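Local structure of redox-sensing transcriptional repressor Rex (Thermoanaerobacter ethanolicus, 3WG9) at residues M9-R14 with R50-N55; H19-E24 with S39-V44; P179-V184 with N192-D197; G57-Q62 with E69-N74; E139-I142 with K146-I149. The protein probably represses transcription by binding DNA as a homodimer and adjusting that repression to the cellular NADH/NAD(+) balance. One frame throughout, in Å; residues are numbered along the deposited sequence.

Interaction 1: residues M9-R14 with R50-N55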
# COMPACT_ATOMS: atom_id res chain seq x y z
N MET B 9 6.94 14.33 5.10
CA MET B 9 6.25 13.12 4.70
C MET B 9 7.12 11.86 4.99
O MET B 9 6.61 10.79 5.29
CB MET B 9 5.88 13.19 3.20
CG MET B 9 4.59 13.99 2.92
SD MET B 9 3.16 13.25 3.77
CE MET B 9 2.96 11.63 3.07
N ALA B 10 8.45 11.98 4.94
CA ALA B 10 9.27 10.79 5.18
C ALA B 10 9.01 10.38 6.62
O ALA B 10 8.83 9.20 6.94
CB ALA B 10 10.80 11.14 4.97
N VAL B 11 8.95 11.37 7.52
CA VAL B 11 8.61 11.07 8.91
C VAL B 11 7.20 10.51 9.05
O VAL B 11 6.98 9.50 9.72
CB VAL B 11 8.73 12.34 9.85
CG1 VAL B 11 8.16 12.05 11.26
CG2 VAL B 11 10.18 12.84 9.96
N ILE B 12 6.24 11.18 8.46
CA ILE B 12 4.80 10.77 8.61
C ILE B 12 4.64 9.34 8.13
O ILE B 12 3.91 8.58 8.72
CB ILE B 12 3.91 11.73 7.80
CG1 ILE B 12 3.91 13.10 8.48
CG2 ILE B 12 2.40 11.17 7.61
CD1 ILE B 12 3.29 14.21 7.51
N ARG B 13 5.34 8.94 7.07
CA ARG B 13 5.17 7.56 6.58
C ARG B 13 5.84 6.50 7.44
O ARG B 13 5.46 5.34 7.39
CB ARG B 13 5.71 7.38 5.14
CG ARG B 13 4.87 8.23 4.12
CD ARG B 13 5.00 7.71 2.68
NE ARG B 13 4.23 8.54 1.76
CZ ARG B 13 2.91 8.40 1.56
NH1 ARG B 13 2.19 7.50 2.25
NH2 ARG B 13 2.33 9.13 0.62
N ARG B 14 6.80 6.88 8.29
CA ARG B 14 7.30 5.90 9.26
C ARG B 14 6.36 5.71 10.43
O ARG B 14 6.39 4.65 11.10
CB ARG B 14 8.67 6.31 9.82
CG ARG B 14 9.76 6.20 8.75
CD ARG B 14 11.19 6.46 9.33
NE ARG B 14 11.45 7.86 9.68
CZ ARG B 14 12.03 8.74 8.90
NH1 ARG B 14 12.40 8.41 7.65
NH2 ARG B 14 12.23 9.98 9.35
N ARG B 50 14.17 8.28 17.66
CA ARG B 50 14.01 9.26 18.76
C ARG B 50 13.60 10.62 18.17
O ARG B 50 12.70 11.30 18.67
CB ARG B 50 15.34 9.43 19.51
CG ARG B 50 15.75 8.22 20.28
CD ARG B 50 16.99 8.60 21.19
NE ARG B 50 17.45 7.34 21.74
CZ ARG B 50 18.41 6.59 21.23
NH1 ARG B 50 19.21 7.08 20.29
NH2 ARG B 50 18.60 5.38 21.75
N GLN B 51 14.26 11.01 17.10
CA GLN B 51 13.95 12.27 16.46
C GLN B 51 12.50 12.34 15.90
O GLN B 51 11.81 13.39 16.02
CB GLN B 51 14.91 12.45 15.31
CG GLN B 51 14.86 13.91 14.74
CD GLN B 51 16.03 14.20 13.77
OE1 GLN B 51 15.92 14.03 12.56
NE2 GLN B 51 17.17 14.62 14.32
N ASP B 52 12.05 11.22 15.36
CA ASP B 52 10.66 11.14 14.83
C ASP B 52 9.65 11.40 15.94
O ASP B 52 8.75 12.20 15.76
CB ASP B 52 10.35 9.78 14.20
CG ASP B 52 11.08 9.57 12.86
OD1 ASP B 52 11.61 10.54 12.26
OD2 ASP B 52 11.05 8.42 12.35
N LEU B 53 9.76 10.71 17.06
CA LEU B 53 8.87 10.90 18.19
C LEU B 53 8.99 12.30 18.82
O LEU B 53 7.97 12.90 19.24
CB LEU B 53 9.12 9.81 19.26
CG LEU B 53 8.94 8.38 18.71
CD1 LEU B 53 9.44 7.20 19.56
CD2 LEU B 53 7.47 8.20 18.25
N ASN B 54 10.22 12.83 18.83
CA ASN B 54 10.44 14.09 19.51
C ASN B 54 9.71 15.25 18.84
O ASN B 54 9.52 16.28 19.48
CB ASN B 54 11.93 14.42 19.64
CG ASN B 54 12.21 15.28 20.87
OD1 ASN B 54 11.76 14.97 21.96
ND2 ASN B 54 12.92 16.38 20.69
N ASN B 55 9.27 15.07 17.59
CA ASN B 55 8.41 16.08 16.94
C ASN B 55 7.14 16.36 17.73
O ASN B 55 6.51 17.43 17.57
CB ASN B 55 7.97 15.67 15.51
CG ASN B 55 9.10 15.71 14.49
OD1 ASN B 55 9.58 16.78 14.12
ND2 ASN B 55 9.52 14.53 14.00

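Interaction 2: residues H19-E24 with S39-V44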
# COMPACT_ATOMS: atom_id res chain seq x y z
N HIS B 19 3.46 2.29 14.74
CA HIS B 19 2.17 1.99 15.41
C HIS B 19 1.80 0.50 15.19
O HIS B 19 1.38 -0.23 16.09
CB HIS B 19 1.10 2.89 14.74
CG HIS B 19 -0.26 2.80 15.36
ND1 HIS B 19 -1.26 2.00 14.84
CD2 HIS B 19 -0.78 3.42 16.44
CE1 HIS B 19 -2.35 2.13 15.58
NE2 HIS B 19 -2.09 2.99 16.56
N ARG B 20 1.94 0.04 13.96
CA ARG B 20 1.56 -1.34 13.61
C ARG B 20 2.45 -2.40 14.32
O ARG B 20 2.00 -3.45 14.75
CB ARG B 20 1.73 -1.49 12.07
CG ARG B 20 1.24 -2.85 11.46
CD ARG B 20 1.01 -2.77 9.92
NE ARG B 20 2.05 -2.03 9.20
CZ ARG B 20 3.25 -2.52 8.87
NH1 ARG B 20 3.57 -3.75 9.25
NH2 ARG B 20 4.16 -1.80 8.20
N TYR B 21 3.74 -2.13 14.42
CA TYR B 21 4.65 -3.02 15.11
C TYR B 21 4.39 -3.07 16.63
O TYR B 21 4.32 -4.17 17.19
CB TYR B 21 6.12 -2.72 14.81
CG TYR B 21 7.07 -3.65 15.52
CD1 TYR B 21 6.94 -5.04 15.38
CD2 TYR B 21 8.08 -3.17 16.35
CE1 TYR B 21 7.76 -5.92 16.04
CE2 TYR B 21 8.94 -4.06 17.02
CZ TYR B 21 8.77 -5.44 16.85
OH TYR B 21 9.59 -6.36 17.47
N LEU B 22 4.20 -1.91 17.27
CA LEU B 22 3.76 -1.78 18.67
C LEU B 22 2.42 -2.45 18.99
O LEU B 22 2.20 -2.97 20.11
CB LEU B 22 3.69 -0.31 19.08
CG LEU B 22 5.11 0.20 19.40
CD1 LEU B 22 5.19 1.71 19.21
CD2 LEU B 22 5.55 -0.20 20.80
N GLU B 23 1.47 -2.36 18.06
CA GLU B 23 0.20 -3.04 18.20
C GLU B 23 0.40 -4.55 18.36
O GLU B 23 -0.21 -5.18 19.23
CB GLU B 23 -0.71 -2.69 17.00
CG GLU B 23 -2.13 -3.16 17.16
CD GLU B 23 -3.00 -2.61 16.01
OE1 GLU B 23 -3.22 -3.35 15.03
OE2 GLU B 23 -3.39 -1.44 16.04
N GLU B 24 1.29 -5.13 17.57
CA GLU B 24 1.56 -6.55 17.61
C GLU B 24 2.19 -6.95 18.95
O GLU B 24 1.76 -7.92 19.57
CB GLU B 24 2.44 -6.93 16.44
CG GLU B 24 2.94 -8.39 16.37
CD GLU B 24 3.89 -8.58 15.19
OE1 GLU B 24 5.01 -9.13 15.37
OE2 GLU B 24 3.55 -8.11 14.08
N SER B 39 14.72 -0.36 16.58
CA SER B 39 15.49 0.02 15.40
C SER B 39 15.71 -1.17 14.47
O SER B 39 15.51 -1.09 13.26
CB SER B 39 16.85 0.59 15.83
OG SER B 39 17.72 0.71 14.72
N GLU B 40 16.17 -2.28 15.04
CA GLU B 40 16.44 -3.48 14.22
C GLU B 40 15.19 -3.92 13.47
O GLU B 40 15.24 -4.18 12.29
CB GLU B 40 17.00 -4.62 15.07
CG GLU B 40 18.47 -4.36 15.38
CD GLU B 40 19.09 -5.33 16.40
OE1 GLU B 40 20.32 -5.21 16.63
OE2 GLU B 40 18.37 -6.18 16.99
N LYS B 41 14.05 -3.90 14.14
CA LYS B 41 12.80 -4.30 13.51
C LYS B 41 12.38 -3.34 12.38
O LYS B 41 11.98 -3.76 11.31
CB LYS B 41 11.69 -4.41 14.55
CG LYS B 41 10.36 -4.78 13.91
CD LYS B 41 10.19 -6.31 13.62
CE LYS B 41 9.08 -6.48 12.55
NZ LYS B 41 8.35 -7.79 12.61
N MET B 42 12.52 -2.03 12.61
CA MET B 42 12.05 -1.03 11.67
C MET B 42 12.99 -0.72 10.53
O MET B 42 12.57 -0.12 9.54
CB MET B 42 11.75 0.26 12.44
CG MET B 42 10.70 0.03 13.50
SD MET B 42 9.05 -0.36 12.76
CE MET B 42 9.07 0.82 11.46
N GLY B 43 14.27 -1.07 10.67
CA GLY B 43 15.22 -0.70 9.64
C GLY B 43 15.45 0.81 9.68
O GLY B 43 15.76 1.41 8.65
N VAL B 44 15.27 1.42 10.85
CA VAL B 44 15.44 2.88 11.03
C VAL B 44 16.43 3.03 12.24
O VAL B 44 16.26 2.36 13.23
CB VAL B 44 14.04 3.54 11.36
CG1 VAL B 44 14.19 5.00 11.59
CG2 VAL B 44 13.00 3.32 10.21

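Interaction 3: residues P179-V184 with N192-D197. With SO4 (sulfate ion), chain F.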
# COMPACT_ATOMS: atom_id res chain seq x y z
N PRO B 179 -4.28 3.55 -10.40
CA PRO B 179 -2.87 3.56 -10.68
C PRO B 179 -2.49 4.79 -11.48
O PRO B 179 -1.63 4.68 -12.33
CB PRO B 179 -2.67 2.29 -11.53
CG PRO B 179 -3.95 2.17 -12.30
CD PRO B 179 -5.02 2.65 -11.32
N ILE B 180 -3.09 5.93 -11.18
CA ILE B 180 -2.76 7.22 -11.80
C ILE B 180 -2.74 8.37 -10.78
O ILE B 180 -3.56 8.42 -9.87
CB ILE B 180 -3.80 7.52 -12.86
CG1 ILE B 180 -3.44 6.76 -14.14
CG2 ILE B 180 -3.95 9.02 -13.10
CD1 ILE B 180 -4.56 6.77 -15.15
N ASP B 181 -1.81 9.30 -10.93
CA ASP B 181 -1.67 10.40 -9.99
C ASP B 181 -2.55 11.64 -10.33
O ASP B 181 -2.26 12.41 -11.26
CB ASP B 181 -0.19 10.74 -9.77
CG ASP B 181 0.54 9.67 -8.93
OD1 ASP B 181 0.00 8.55 -8.72
OD2 ASP B 181 1.65 9.95 -8.43
N LEU B 182 -3.60 11.81 -9.52
CA LEU B 182 -4.63 12.85 -9.71
C LEU B 182 -4.16 14.27 -9.38
O LEU B 182 -3.22 14.43 -8.64
CB LEU B 182 -5.86 12.52 -8.86
CG LEU B 182 -6.48 11.18 -9.21
CD1 LEU B 182 -7.61 10.94 -8.25
CD2 LEU B 182 -6.97 11.10 -10.65
N LYS B 183 -4.83 15.28 -9.91
CA LYS B 183 -4.54 16.67 -9.62
C LYS B 183 -5.61 17.20 -8.64
O LYS B 183 -6.80 17.12 -8.97
CB LYS B 183 -4.64 17.52 -10.89
CG LYS B 183 -3.62 17.19 -11.97
CD LYS B 183 -2.28 16.76 -11.40
CE LYS B 183 -1.45 16.05 -12.48
NZ LYS B 183 -1.42 16.87 -13.73
N VAL B 184 -5.18 17.75 -7.49
CA VAL B 184 -6.09 18.41 -6.54
C VAL B 184 -5.38 19.67 -6.06
O VAL B 184 -4.15 19.77 -6.14
CB VAL B 184 -6.40 17.51 -5.27
CG1 VAL B 184 -7.11 16.16 -5.69
CG2 VAL B 184 -5.16 17.20 -4.56
N ASN B 192 -2.12 8.71 -2.83
CA ASN B 192 -2.19 7.73 -3.91
C ASN B 192 -1.68 6.41 -3.41
O ASN B 192 -0.57 6.29 -2.82
CB ASN B 192 -1.42 8.15 -5.20
CG ASN B 192 -1.87 9.48 -5.77
OD1 ASN B 192 -3.04 9.68 -6.15
ND2 ASN B 192 -0.93 10.41 -5.86
N VAL B 193 -2.53 5.40 -3.56
CA VAL B 193 -2.09 4.08 -3.20
C VAL B 193 -1.33 3.60 -4.43
O VAL B 193 -1.84 3.57 -5.57
CB VAL B 193 -3.28 3.12 -2.87
CG1 VAL B 193 -2.78 1.76 -2.46
CG2 VAL B 193 -4.18 3.64 -1.69
N HIS B 194 -0.19 3.06 -4.16
CA HIS B 194 0.71 2.62 -5.21
C HIS B 194 0.96 1.16 -4.84
O HIS B 194 2.01 0.85 -4.39
CB HIS B 194 2.02 3.44 -5.04
CG HIS B 194 1.88 4.91 -5.41
ND1 HIS B 194 1.43 5.32 -6.65
CD2 HIS B 194 2.20 6.04 -4.73
CE1 HIS B 194 1.42 6.64 -6.69
NE2 HIS B 194 1.87 7.10 -5.54
N LEU B 195 -0.01 0.26 -5.04
CA LEU B 195 0.24 -1.18 -4.82
C LEU B 195 1.48 -1.73 -5.55
O LEU B 195 2.15 -2.63 -5.09
CB LEU B 195 -0.97 -1.97 -5.34
CG LEU B 195 -2.27 -1.75 -4.54
CD1 LEU B 195 -3.37 -2.75 -5.03
CD2 LEU B 195 -2.02 -2.02 -3.06
N SER B 196 1.70 -1.25 -6.78
CA SER B 196 2.92 -1.71 -7.50
C SER B 196 4.21 -1.41 -6.74
O SER B 196 5.22 -2.14 -6.89
CB SER B 196 2.90 -1.14 -8.95
OG SER B 196 3.38 0.18 -8.89
N ASP B 197 4.21 -0.39 -5.86
CA ASP B 197 5.44 -0.14 -5.09
C ASP B 197 5.73 -1.37 -4.22
O ASP B 197 6.91 -1.71 -3.97
CB ASP B 197 5.33 1.07 -4.15
CG ASP B 197 5.41 2.42 -4.87
OD1 ASP B 197 5.43 2.48 -6.12
OD2 ASP B 197 5.41 3.45 -4.14
S SO4 F . 4.76 9.74 -4.03
O1 SO4 F . 3.79 9.79 -5.12
O2 SO4 F . 5.78 8.75 -4.34
O3 SO4 F . 5.42 11.05 -3.91
O4 SO4 F . 4.11 9.32 -2.78
O HOH W 1 2.09 9.82 -5.43
O HOH W 2 -0.91 13.00 -7.66

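Interaction 4: residues G57-Q62 with E69-N74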
# COMPACT_ATOMS: atom_id res chain seq x y z
N GLY B 57 6.56 15.96 21.28
CA GLY B 57 6.68 16.15 22.73
C GLY B 57 7.26 14.93 23.42
O GLY B 57 7.73 14.00 22.76
N GLY B 58 7.27 14.97 24.75
CA GLY B 58 7.57 13.77 25.57
C GLY B 58 6.27 13.04 25.83
O GLY B 58 5.19 13.56 25.51
N PHE B 59 6.35 11.82 26.36
CA PHE B 59 5.16 10.99 26.65
C PHE B 59 5.41 10.05 27.84
O PHE B 59 5.12 8.85 27.78
CB PHE B 59 4.73 10.18 25.40
CG PHE B 59 5.86 9.40 24.76
CD1 PHE B 59 6.00 8.04 24.99
CD2 PHE B 59 6.77 10.04 23.92
CE1 PHE B 59 7.06 7.34 24.43
CE2 PHE B 59 7.80 9.35 23.34
CZ PHE B 59 7.96 8.00 23.60
N GLY B 60 5.95 10.62 28.93
CA GLY B 60 6.37 9.88 30.12
C GLY B 60 7.40 8.78 29.90
O GLY B 60 7.32 7.72 30.54
N GLN B 61 8.36 9.00 29.00
CA GLN B 61 9.40 8.00 28.78
C GLN B 61 10.37 8.10 29.96
O GLN B 61 10.43 9.14 30.64
CB GLN B 61 10.10 8.19 27.43
CG GLN B 61 10.98 7.02 26.97
CD GLN B 61 12.12 7.47 26.04
OE1 GLN B 61 12.00 8.48 25.35
NE2 GLN B 61 13.24 6.73 26.05
N GLN B 62 11.07 7.00 30.22
CA GLN B 62 11.94 6.83 31.39
C GLN B 62 13.08 5.93 30.94
O GLN B 62 12.86 4.97 30.20
CB GLN B 62 11.17 6.16 32.52
CG GLN B 62 12.02 5.79 33.73
CD GLN B 62 11.79 4.36 34.19
OE1 GLN B 62 12.47 3.88 35.10
NE2 GLN B 62 10.84 3.67 33.55
N GLU B 69 2.81 -0.05 25.70
CA GLU B 69 1.44 0.43 25.71
C GLU B 69 1.41 1.94 25.60
O GLU B 69 0.52 2.51 24.96
CB GLU B 69 0.68 -0.03 26.97
CG GLU B 69 -0.81 0.36 26.98
CD GLU B 69 -1.50 -0.14 28.26
OE1 GLU B 69 -1.32 -1.34 28.59
OE2 GLU B 69 -2.14 0.67 28.99
N GLU B 70 2.35 2.62 26.25
CA GLU B 70 2.33 4.09 26.26
C GLU B 70 2.80 4.65 24.92
O GLU B 70 2.30 5.68 24.47
CB GLU B 70 3.23 4.64 27.38
CG GLU B 70 2.70 4.28 28.76
CD GLU B 70 3.39 5.04 29.90
OE1 GLU B 70 4.62 5.25 29.82
OE2 GLU B 70 2.68 5.41 30.88
N LEU B 71 3.79 4.00 24.32
CA LEU B 71 4.28 4.45 23.02
C LEU B 71 3.15 4.21 22.02
O LEU B 71 2.80 5.11 21.21
CB LEU B 71 5.60 3.80 22.63
CG LEU B 71 6.17 4.06 21.23
CD1 LEU B 71 6.16 5.55 20.90
CD2 LEU B 71 7.51 3.42 21.02
N TYR B 72 2.58 3.02 22.09
CA TYR B 72 1.46 2.70 21.21
C TYR B 72 0.34 3.74 21.32
O TYR B 72 -0.16 4.23 20.29
CB TYR B 72 0.91 1.30 21.49
CG TYR B 72 -0.30 0.99 20.66
CD1 TYR B 72 -0.14 0.64 19.30
CD2 TYR B 72 -1.59 1.09 21.19
CE1 TYR B 72 -1.25 0.36 18.51
CE2 TYR B 72 -2.72 0.82 20.37
CZ TYR B 72 -2.52 0.43 19.05
OH TYR B 72 -3.57 0.15 18.20
N ASN B 73 -0.07 4.06 22.55
CA ASN B 73 -1.15 5.02 22.72
C ASN B 73 -0.77 6.42 22.24
O ASN B 73 -1.62 7.13 21.68
CB ASN B 73 -1.67 5.06 24.18
CG ASN B 73 -2.41 3.79 24.57
OD1 ASN B 73 -2.97 3.09 23.74
ND2 ASN B 73 -2.41 3.48 25.86
N ASN B 74 0.48 6.81 22.43
CA ASN B 74 1.02 8.07 21.89
C ASN B 74 0.89 8.08 20.35
O ASN B 74 0.37 9.03 19.78
CB ASN B 74 2.49 8.23 22.31
CG ASN B 74 3.14 9.57 21.87
OD1 ASN B 74 2.52 10.63 21.90
ND2 ASN B 74 4.42 9.51 21.51
O HOH W 3 6.03 11.85 21.04

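Interaction 5: residues E139-I142 with K146-I149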
# COMPACT_ATOMS: atom_id res chain seq x y z
N GLU B 139 -22.17 15.23 -4.68
CA GLU B 139 -21.76 16.55 -4.19
C GLU B 139 -22.68 17.04 -3.08
O GLU B 139 -22.24 17.55 -2.05
CB GLU B 139 -21.74 17.54 -5.36
CG GLU B 139 -20.56 17.26 -6.27
CD GLU B 139 -20.64 18.08 -7.53
OE1 GLU B 139 -20.60 19.33 -7.42
OE2 GLU B 139 -20.73 17.49 -8.61
N ASP B 140 -23.97 16.88 -3.32
CA ASP B 140 -24.94 17.21 -2.30
C ASP B 140 -24.71 16.37 -1.02
O ASP B 140 -24.75 16.87 0.09
CB ASP B 140 -26.35 16.99 -2.84
CG ASP B 140 -27.42 17.34 -1.80
OD1 ASP B 140 -27.77 18.54 -1.67
OD2 ASP B 140 -27.90 16.41 -1.10
N PHE B 141 -24.41 15.09 -1.21
CA PHE B 141 -24.28 14.18 -0.09
C PHE B 141 -23.08 14.61 0.78
O PHE B 141 -23.14 14.58 2.02
CB PHE B 141 -24.07 12.75 -0.60
CG PHE B 141 -24.05 11.73 0.48
CD1 PHE B 141 -25.23 11.07 0.84
CD2 PHE B 141 -22.85 11.41 1.13
CE1 PHE B 141 -25.21 10.10 1.85
CE2 PHE B 141 -22.82 10.47 2.15
CZ PHE B 141 -24.00 9.81 2.51
N ILE B 142 -22.00 14.98 0.13
CA ILE B 142 -20.75 15.37 0.85
C ILE B 142 -21.02 16.52 1.80
O ILE B 142 -20.56 16.51 2.94
CB ILE B 142 -19.62 15.74 -0.15
CG1 ILE B 142 -19.02 14.43 -0.77
CG2 ILE B 142 -18.59 16.63 0.53
CD1 ILE B 142 -18.20 14.74 -2.06
N LYS B 146 -21.18 15.94 6.05
CA LYS B 146 -19.86 16.35 6.54
C LYS B 146 -18.80 15.29 6.20
O LYS B 146 -18.12 14.79 7.08
CB LYS B 146 -19.86 16.62 8.06
CG LYS B 146 -21.14 17.34 8.55
CD LYS B 146 -21.10 17.57 10.07
CE LYS B 146 -22.49 17.83 10.64
NZ LYS B 146 -22.50 17.57 12.10
N ILE B 147 -18.72 14.91 4.93
CA ILE B 147 -17.72 13.89 4.52
C ILE B 147 -16.31 14.47 4.48
O ILE B 147 -16.06 15.48 3.82
CB ILE B 147 -18.08 13.31 3.15
CG1 ILE B 147 -19.51 12.79 3.18
CG2 ILE B 147 -17.06 12.19 2.75
CD1 ILE B 147 -19.75 11.70 4.23
N ASP B 148 -15.39 13.75 5.11
CA ASP B 148 -14.01 14.14 5.17
C ASP B 148 -13.21 13.50 4.05
O ASP B 148 -12.37 14.17 3.49
CB ASP B 148 -13.43 13.71 6.52
CG ASP B 148 -14.14 14.42 7.70
OD1 ASP B 148 -14.22 15.66 7.65
OD2 ASP B 148 -14.74 13.72 8.56
N ILE B 149 -13.38 12.19 3.81
CA ILE B 149 -12.44 11.43 2.95
C ILE B 149 -13.23 10.79 1.80
O ILE B 149 -14.27 10.20 2.07
CB ILE B 149 -11.70 10.33 3.72
CG1 ILE B 149 -10.89 10.91 4.91
CG2 ILE B 149 -10.80 9.50 2.74
CD1 ILE B 149 -10.36 9.79 5.90

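Interaction 1: residues M9-R14 with R50-N55
Val11 and Asp52 mark the closest approach of two helical segments, their CA atoms 6.3 Å apart. Arg14, one turn beyond Val11, reaches the Asp52 carboxylate side-on through NE and NH2. Arg14 NE lies 2.8 Å from Asp52 OD2 and Arg14 NH2 lies 3.0 Å from Asp52 OD1. Both bonds are nearly straight, both oxygens use their syn lone pairs, and guanidinium and carboxylate are almost coplanar (9°), the geometry of a bidentate salt bridge. A bend at chi3 (-72°) turns the guanidinium back beside its own helix, where the Ala10 carbonyl oxygen lies over its face. Val11 CG2 packs alongside Asp52 OD1 at 3.6 Å, while Val11 CG1 meets the Asn55 amide, itself tethered by a bond from ND2 to the Asp52 carbonyl. Asp52 is buried, with Tyr18 OH and Gln48 NE2 as further partners. A leucine in place of Arg14 would probably leave the buried carboxylate without its counter-charge, held by Tyr18 and Gln48 alone among the partners named. The contact joins the start of helix 9-27 to the end of helix 46-54, whose Leu53 packs on strand 66-67 and helix 68-78, while Met9 and Ile12 lean on the second subunit.

Interaction 2: residues H19-E24 with S39-V44
Tyr21 and Lys41 carry most of this contact, the lysine chain lying across one face of the phenol ring. Lys41 CG sits over the ring centre, 3.4 Å from the centroid of Tyr21 and only 9° off the ring normal, which is the geometry of a CH-pi contact. The neighbouring methylenes spread the touch: Lys41 CB comes over Tyr21 CE2 at 3.7 Å, and Lys41 CD over Tyr21 CE1 at 3.5 Å. A bend at chi2 (82°) lays the aliphatic chain along the ring instead of letting it run straight past. Lys41 NZ ends past the rim, still above the ring plane, nearest Tyr21 CE1 and CD1; at 4.5 Å from Glu24 OE1 it is too far for a salt bridge, though the opposite charges probably attract.

Both segments fall within the predicted helix-turn-helix region of the winged-helix domain, and the contact joins helix 9-27 to helix 35-42. The helices stand well apart here, the CA atoms of Tyr21 and Met42 being 8.4 Å from each other, so long side chains must span the gap. Met42 touches nearer the backbone: its sulfur SD lies 4.3 Å from Tyr21 CB, and the same side chain packs on Tyr18. Helix 35-42 ends at once, with Gly43 in a positive-phi conformation and Ser39 OG donating to Val44 O at 2.7 Å. Elsewhere on helix 9-27, His19 stacks on Tyr72 and Leu22 packs on helix 68-78. Glu24, seen to bind zinc in this protein though no metal is bound to this chain here, leans on Asp181 of the second subunit.

Interaction 3: residues P179-V184 with N192-D197
Asp181 and His194 belong to a zinc site seen in this protein, and here, with no metal bound to this chain, they meet at the join between the loop after strand 173-176 and the start of helix 195-214. Asp181 OD1 lies at the edge of the imidazole, close to its plane and 3.1 Å from His194 CE1, a carbon, so the pair approaches without a direct hydrogen bond. Carboxylate and ring are turned 44° from each other.

Asn192, at the end of the last strand of the parallel sheet, supports the acid from another direction. Its amide stacks against the Asp181 carboxylate, the planes 13° apart, with Asn192 ND2 3.5 Å from Asp181 CG. The amide oxygen OD1 accepts a bond from Asn176 ND2, which fixes which way the amide is turned. Asn192 ND2 is thereby turned to a water 3.2 Å away, which donates to Leu182 O at 2.9 Å. An alanine replacing Asn192 would probably break this bridge and leave the Asp181 carboxylate without its stacked neighbour.

A second water, modelled between Asp181 OD2, Asn192 ND2 and His194 NE2, is doubtful, since it lies 1.7 Å from sulfate O1 and the two can hardly be present together. His194 NE2 makes a weak bond to that sulfate oxygen (3.3 Å), and the anion, probably from the crystallisation liquor, is also held by Arg17 and Arg20 of the second subunit. A carboxylate and an imidazole set side by side offer oxygen and nitrogen ligands, in keeping with the zinc seen on both residues.

Interaction 4: residues G57-Q62 with E69-N74
Phe59 presents one ring face to Asn74, whose amide lies against it. Asn74 ND2 stands 3.4 Å above the ring plane, displaced toward the rim and nearest Phe59 CD2. Ring and amide planes are only 19° apart, so the amide rests flat on the ring and does not aim an N-H at its centre. Toward the opposite end of the ring, Leu71 CD1 approaches Phe59 CE1 and CZ obliquely, at 4.1 Å from each. Glu70 supplies the outer border: its carboxylate oxygen OE1 comes 3.7 Å from Gly60 O, two acceptors passing without a bond.

These contacts fasten the loop that follows helix 46-54 to helix 68-78. In this winged-helix domain the stretch between helix 46-54 and strand 66-67 of the two-stranded antiparallel sheet probably corresponds to the wing region.

The torsions explain how the ring gets there. Phe59 CG takes the crowded position between backbone N and carbonyl carbon (chi1 51°), which swings the ring toward the helix, while Asn74 extends with CG opposite its own N (chi1 -176°) and so reaches out over the ring. Water anchors the amide further: it accepts from Asn74 ND2 at 2.9 Å and donates to Gly57 O at 3.2 Å, linking the amide to the loop backbone. At Gly57 the backbone angles would jam a CB against the preceding carbonyl oxygen, and Gly60 turns the chain with positive phi. Beyond this shell, Tyr66 packs on both Phe59 and Leu71, and Leu22 of helix 9-27 covers Leu71.

Interaction 5: residues E139-I142 with K146-I149
Ile147 follows helix 138-144 and turns its side chain back onto the helix. At its root, Ile147 CB lies 4.2 Å from Ile142 CG1 and about as near Ile142 CA. One bond further, Ile147 CG1 slides over the helix backbone, 3.7 Å from Ile142 CA and also within touch of the Ile142 carbonyl oxygen. The tip, Ile147 CD1, ends against the Phe141 ring at 3.9 Å from CE2, approaching it obliquely. Two successive turns in the chain (chi1 -54°, chi2 -59°) steer this branch past Ile142 to Phe141. The side chains of Ile142 and Ile147 meet at about a right angle.

The backbone closes the same turn. Ile147 N donates to Ile142 O at 3.1 Å, an almost straight bond lying in the carbonyl plane on a lone pair. Lys146 N is nearly as close to that oxygen, but its angle is too poor for a bond; Lys146 itself adopts positive phi as the chain leaves the helix.

This is the helix-to-strand half of a beta-alpha-beta crossover in the Rossmann domain, carrying the chain from edge strand 132-134 through the helix to strand 149-152. Ile88 of strand 85-90 underlies Phe141, Ile142 and Ile147 together. Phe141 also meets Phe116 edge-to-face, and Ile171 touches both isoleucines. Glu139, on the preceding turn, forms salt bridges with Arg165 and Arg168.

From the N terminus, interaction 1 closes the loop from helix 9-27 to helix 46-54, and interaction 2 is nested inside it, joining helix 9-27 to helix 35-42. Interaction 4 follows in series with a short loop of its own. Interactions 1, 2 and 4 touch one another: Arg14 packs on Val44, Leu71 packs on Leu53 and Leu22, and Tyr72 probably bonds to Glu23, making one winged-helix unit. Interaction 5 opens and closes within the Rossmann domain, its centre about 35 Å from those of interactions 2 and 4. Interaction 3 closes last, at the start of the C-terminal helix, and like interactions 1 and 2 it touches the second subunit. None of the loops cross.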